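Local structure of succinylglutamate desuccinylase (Vibrio parahaemolyticus, 2BCO) at residues A[61-66]-A[153-158]; A[165-170]-A[191-196]. The protein probably hydrolyses N-succinylglutamate to succinate and glutamate, the last step of arginine breakdown by the AST pathway, using one zinc ion per subunit. All coordinates share one frame; numbering follows the deposited sequence.

Contact 1 of 2, residues A[61-66]-A[153-158]; sequences GIHGDE and DLHCAI. With ZN (zinc ion), chain C.
Glu66 and Cys156 bring the two backbones nearest, 5.2 Å from CA to CA, where the type I turn His63-Glu66 lies against the end of strand 149-157. Glu66 reaches over with its chain extended beyond CG and gives both carboxylate oxygens to the zinc, OE1 at 2.3 Å and OE2 at 2.5 Å. Cys156 N donates to Glu66 OE1 (2.9 Å), arriving from well above the carboxylate plane, while Cys156 CB packs against Glu66 CG. The zinc takes His63 ND1 at 2.4 Å and His155 ND1 at 2.3 Å, and a water that also donates to Cys156 O completes the shell. The two imidazoles stand almost perpendicular (89°), the edge of His155 turned to the face of His63 in an offset edge-to-face pair. Ile62 CB touches His155 CE1 at 3.6 Å. In the second shell, Asn111 OD1 accepts from His63 NE2. Another water ties Gly61 N to Glu66 O and Leu154 O. Two histidines, a bidentate glutamate and a water form the zinc site expected of the AspA/AstE family; the metal would polarise its bound water, and Glu219, the predicted active-site residue, lies beside His155.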
loop_
_atom_site.group_PDB
_atom_site.type_symbol
_atom_site.label_atom_id
_atom_site.label_comp_id
_atom_site.label_asym_id
_atom_site.label_seq_id
_atom_site.Cartn_x
_atom_site.Cartn_y
_atom_site.Cartn_z
ATOM N N GLY A 61 -0.868 0.072 8.417
ATOM C CA GLY A 61 -0.635 1.068 9.437
ATOM C C GLY A 61 0.499 2.064 9.243
ATOM O O GLY A 61 0.913 2.673 10.223
ATOM N N ILE A 62 1.012 2.230 8.023
ATOM C CA ILE A 62 2.063 3.216 7.781
ATOM C C ILE A 62 1.481 4.535 8.299
ATOM O O ILE A 62 2.193 5.388 8.838
ATOM C CB ILE A 62 2.408 3.331 6.266
ATOM C CG1 ILE A 62 3.382 2.217 5.877
ATOM C CG2 ILE A 62 3.030 4.698 5.942
ATOM C CD1 ILE A 62 4.694 2.234 6.666
ATOM N N HIS A 63 0.167 4.664 8.123
ATOM C CA HIS A 63 -0.624 5.800 8.584
ATOM C C HIS A 63 -1.484 5.179 9.690
ATOM O O HIS A 63 -2.210 4.217 9.444
ATOM C CB HIS A 63 -1.494 6.344 7.445
ATOM C CG HIS A 63 -0.713 7.090 6.408
ATOM N ND1 HIS A 63 -1.145 7.242 5.109
ATOM C CD2 HIS A 63 0.468 7.747 6.487
ATOM C CE1 HIS A 63 -0.266 7.957 4.432
ATOM N NE2 HIS A 63 0.723 8.276 5.245
ATOM N N GLY A 64 -1.382 5.728 10.900
ATOM C CA GLY A 64 -2.090 5.185 12.052
ATOM C C GLY A 64 -3.590 4.983 12.018
ATOM O O GLY A 64 -4.082 3.960 12.504
ATOM N N ASP A 65 -4.319 5.945 11.457
ATOM C CA ASP A 65 -5.779 5.852 11.399
ATOM C C ASP A 65 -6.384 4.944 10.316
ATOM O O ASP A 65 -7.596 4.869 10.191
ATOM C CB ASP A 65 -6.388 7.262 11.290
ATOM C CG ASP A 65 -5.801 8.072 10.147
ATOM O OD1 ASP A 65 -4.928 7.558 9.413
ATOM O OD2 ASP A 65 -6.211 9.239 9.978
ATOM N N GLU A 66 -5.562 4.243 9.547
ATOM C CA GLU A 66 -6.092 3.365 8.493
ATOM C C GLU A 66 -6.167 1.926 8.999
ATOM O O GLU A 66 -5.369 1.065 8.631
ATOM C CB GLU A 66 -5.215 3.515 7.245
ATOM C CG GLU A 66 -5.372 4.920 6.662
ATOM C CD GLU A 66 -4.305 5.287 5.667
ATOM O OE1 GLU A 66 -3.668 4.367 5.116
ATOM O OE2 GLU A 66 -4.112 6.496 5.431
ATOM N N ASP A 153 1.583 -2.916 0.514
ATOM C CA ASP A 153 1.427 -1.931 1.585
ATOM C C ASP A 153 -0.042 -1.512 1.636
ATOM O O ASP A 153 -0.530 -0.834 0.731
ATOM C CB ASP A 153 2.294 -0.699 1.312
ATOM C CG ASP A 153 2.330 0.240 2.494
ATOM O OD1 ASP A 153 2.682 1.426 2.333
ATOM O OD2 ASP A 153 2.008 -0.223 3.603
ATOM N N LEU A 154 -0.729 -1.883 2.711
ATOM C CA LEU A 154 -2.164 -1.609 2.842
ATOM C C LEU A 154 -2.581 -0.305 3.528
ATOM O O LEU A 154 -2.289 -0.080 4.709
ATOM C CB LEU A 154 -2.820 -2.797 3.541
ATOM C CG LEU A 154 -2.275 -4.158 3.087
ATOM C CD1 LEU A 154 -3.051 -5.288 3.787
ATOM C CD2 LEU A 154 -2.397 -4.279 1.550
ATOM N N HIS A 155 -3.298 0.529 2.779
ATOM C CA HIS A 155 -3.765 1.821 3.260
ATOM C C HIS A 155 -5.285 1.979 3.114
ATOM O O HIS A 155 -5.983 1.043 2.708
ATOM C CB HIS A 155 -3.053 2.935 2.480
ATOM C CG HIS A 155 -1.568 2.945 2.668
ATOM N ND1 HIS A 155 -0.894 4.017 3.218
ATOM C CD2 HIS A 155 -0.630 2.011 2.406
ATOM C CE1 HIS A 155 0.393 3.739 3.290
ATOM N NE2 HIS A 155 0.584 2.526 2.805
ATOM N N CYS A 156 -5.778 3.159 3.491
ATOM C CA CYS A 156 -7.191 3.526 3.376
ATOM C C CYS A 156 -7.183 4.967 2.883
ATOM O O CYS A 156 -6.326 5.753 3.283
ATOM C CB CYS A 156 -7.905 3.477 4.730
ATOM S SG CYS A 156 -8.113 1.847 5.399
ATOM N N ALA A 157 -8.126 5.313 2.012
ATOM C CA ALA A 157 -8.206 6.667 1.485
ATOM C C ALA A 157 -8.763 7.621 2.535
ATOM O O ALA A 157 -9.488 7.206 3.441
ATOM C CB ALA A 157 -9.079 6.695 0.238
ATOM N N ILE A 158 -8.420 8.900 2.409
ATOM C CA ILE A 158 -8.890 9.913 3.352
ATOM C C ILE A 158 -10.071 10.691 2.786
ATOM O O ILE A 158 -10.657 11.517 3.470
ATOM C CB ILE A 158 -7.780 10.921 3.693
ATOM C CG1 ILE A 158 -7.252 11.558 2.405
ATOM C CG2 ILE A 158 -6.676 10.229 4.484
ATOM C CD1 ILE A 158 -6.279 12.699 2.631
HETATM ZN ZN ZN C . -2.359 5.696 3.786
HETATM O O HOH W 1 -3.290 0.014 7.248
HETATM O O HOH W 2 0.304 0.668 5.568
HETATM O O HOH W 3 -1.266 2.845 6.224
HETATM O O HOH W 4 -3.616 7.169 2.111
#

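Contact 2 of 2, residues A[165-170]-A[191-196]; sequences TFAVSP and EAVLLS
Ala167 bonds Ala192 and Leu194 from the middle of a parallel strand pair, using both its backbone N and its O toward 191-196. Ala167 N donates to Ala192 O at 2.8 Å, and Ala167 O accepts from Leu194 N at 2.6 Å in a nearly straight bond (171°). Two residues further on, Ser169 repeats the pattern: its N donates to Leu194 O at 2.8 Å, and its O accepts from Ser196 N at 2.9 Å. Leu194 thus has both its N and its O satisfied by strand 165-169. Phe166 and Val168 direct their backbone bonds the other way, to Glu219 and Thr217 of strand 214-220. Val193 uses its backbone on its other edge, toward Ile258 and Tyr260 of strand 258-267. CA-H...O contacts supplement the ladder, as from Val193 CA to Ala167 O.

At the start of the pair a side chain takes over: OG1 of Thr165, placed between its own N and carbonyl carbon (chi1 59°), accepts from Glu191 N at 3.2 Å. A water joins the same OG1 to Glu191 OE2, the latter link weak. Ser169 OG is held by Arg177 NE, and Arg177 NH2 also bonds Ser196 O. Side chains alternate between the faces. Phe166, Ala192, Val168 and Leu194 share one, where Val168 CG2 meets Leu194 CB at 4.2 Å; Val168 CG1 also touches Ser196 OG at 3.4 Å. Ala167, Val193, Ser169 and Leu195 share the other, with Ser169 CB against Leu195 CD2.

Helix 179-188 connects the two strands in a beta-alpha-beta unit. Strand 165-169 runs between 192-195 and the antiparallel 214-220, while 192-195 pairs on its other edge with 258-267. Pro170 packs on helix 203-211, and the Phe166 ring meets Phe284 edge-to-face beside Glu219.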
loop_
_atom_site.group_PDB
_atom_site.type_symbol
_atom_site.label_atom_id
_atom_site.label_comp_id
_atom_site.label_asym_id
_atom_site.label_seq_id
_atom_site.Cartn_x
_atom_site.Cartn_y
_atom_site.Cartn_z
ATOM N N THR A 165 -11.902 0.927 -4.027
ATOM C CA THR A 165 -10.564 0.360 -3.885
ATOM C C THR A 165 -9.759 0.695 -5.139
ATOM O O THR A 165 -10.307 0.763 -6.242
ATOM C CB THR A 165 -10.558 -1.191 -3.753
ATOM O OG1 THR A 165 -11.179 -1.776 -4.906
ATOM C CG2 THR A 165 -11.270 -1.638 -2.493
ATOM N N PHE A 166 -8.466 0.931 -4.951
ATOM C CA PHE A 166 -7.560 1.202 -6.056
ATOM C C PHE A 166 -6.138 1.051 -5.553
ATOM O O PHE A 166 -5.913 0.998 -4.348
ATOM C CB PHE A 166 -7.817 2.587 -6.689
ATOM C CG PHE A 166 -7.361 3.764 -5.863
ATOM C CD1 PHE A 166 -6.068 4.267 -5.996
ATOM C CD2 PHE A 166 -8.253 4.438 -5.030
ATOM C CE1 PHE A 166 -5.670 5.430 -5.319
ATOM C CE2 PHE A 166 -7.861 5.604 -4.346
ATOM C CZ PHE A 166 -6.566 6.099 -4.498
ATOM N N ALA A 167 -5.182 0.958 -6.470
ATOM C CA ALA A 167 -3.794 0.774 -6.082
ATOM C C ALA A 167 -2.859 1.651 -6.888
ATOM O O ALA A 167 -3.212 2.147 -7.963
ATOM C CB ALA A 167 -3.402 -0.696 -6.249
ATOM N N VAL A 168 -1.657 1.827 -6.359
ATOM C CA VAL A 168 -0.640 2.631 -7.007
ATOM C C VAL A 168 0.625 1.801 -7.189
ATOM O O VAL A 168 1.173 1.275 -6.220
ATOM C CB VAL A 168 -0.310 3.886 -6.171
ATOM C CG1 VAL A 168 0.815 4.658 -6.824
ATOM C CG2 VAL A 168 -1.543 4.758 -6.040
ATOM N N SER A 169 1.069 1.678 -8.437
ATOM C CA SER A 169 2.274 0.920 -8.763
ATOM C C SER A 169 3.450 1.893 -8.927
ATOM O O SER A 169 3.432 2.748 -9.814
ATOM C CB SER A 169 2.069 0.132 -10.061
ATOM O OG SER A 169 3.248 -0.560 -10.414
ATOM N N PRO A 170 4.490 1.754 -8.082
ATOM C CA PRO A 170 5.691 2.600 -8.087
ATOM C C PRO A 170 6.446 2.619 -9.409
ATOM O O PRO A 170 6.370 1.675 -10.196
ATOM C CB PRO A 170 6.547 2.005 -6.968
ATOM C CG PRO A 170 5.560 1.338 -6.087
ATOM C CD PRO A 170 4.641 0.682 -7.090
ATOM N N GLU A 191 -10.734 -2.023 -8.058
ATOM C CA GLU A 191 -11.313 -1.306 -9.181
ATOM C C GLU A 191 -10.368 -0.609 -10.143
ATOM O O GLU A 191 -10.659 -0.530 -11.334
ATOM C CB GLU A 191 -12.349 -0.321 -8.649
ATOM C CG GLU A 191 -13.461 -1.025 -7.881
ATOM C CD GLU A 191 -14.389 -0.063 -7.177
ATOM O OE1 GLU A 191 -14.889 0.868 -7.844
ATOM O OE2 GLU A 191 -14.630 -0.242 -5.960
ATOM N N ALA A 192 -9.243 -0.107 -9.647
ATOM C CA ALA A 192 -8.310 0.579 -10.523
ATOM C C ALA A 192 -6.884 0.587 -9.996
ATOM O O ALA A 192 -6.655 0.483 -8.785
ATOM C CB ALA A 192 -8.777 2.006 -10.749
ATOM N N VAL A 193 -5.930 0.688 -10.922
ATOM C CA VAL A 193 -4.520 0.758 -10.563
ATOM C C VAL A 193 -3.891 1.950 -11.273
ATOM O O VAL A 193 -4.033 2.110 -12.480
ATOM C CB VAL A 193 -3.738 -0.505 -10.967
ATOM C CG1 VAL A 193 -2.327 -0.441 -10.383
ATOM C CG2 VAL A 193 -4.461 -1.744 -10.462
ATOM N N LEU A 194 -3.217 2.797 -10.508
ATOM C CA LEU A 194 -2.557 3.975 -11.055
ATOM C C LEU A 194 -1.067 3.611 -11.217
ATOM O O LEU A 194 -0.412 3.196 -10.259
ATOM C CB LEU A 194 -2.711 5.154 -10.084
ATOM C CG LEU A 194 -2.573 6.603 -10.580
ATOM C CD1 LEU A 194 -1.993 7.449 -9.454
ATOM C CD2 LEU A 194 -1.684 6.690 -11.815
ATOM N N LEU A 195 -0.550 3.738 -12.433
ATOM C CA LEU A 195 0.847 3.436 -12.703
ATOM C C LEU A 195 1.642 4.733 -12.545
ATOM O O LEU A 195 1.521 5.630 -13.370
ATOM C CB LEU A 195 1.003 2.912 -14.129
ATOM C CG LEU A 195 0.138 1.713 -14.510
ATOM C CD1 LEU A 195 0.350 1.388 -15.969
ATOM C CD2 LEU A 195 0.475 0.519 -13.637
ATOM N N SER A 196 2.440 4.847 -11.489
ATOM C CA SER A 196 3.220 6.068 -11.286
ATOM C C SER A 196 4.204 6.301 -12.430
ATOM O O SER A 196 4.693 5.348 -13.032
ATOM C CB SER A 196 4.004 5.998 -9.975
ATOM O OG SER A 196 3.142 6.042 -8.855
HETATM O O HOH W 5 -13.646 -3.212 -4.681
#

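Overall arrangement
Both contacts lie within the catalytic domain, their centres about 15 Å apart and nearest atoms about 5 Å, without touching. Every touching residue of contact 1 is buried, whereas Val168, Glu191 and Ser196 of contact 2 are partly exposed. Strands 149-157 and 165-169, one from each, both pair with strand 214-220, which lies between them and carries Glu219, the predicted active-site residue. Contact 1 joins a loop to a strand end through metal bonds, waters and a single direct hydrogen bond; contact 2 is a parallel backbone ladder with mostly apolar faces and a side-chain bond and water at its start. Phe166 brings contact 2 closest to the zinc, its side chain about 9 Å away.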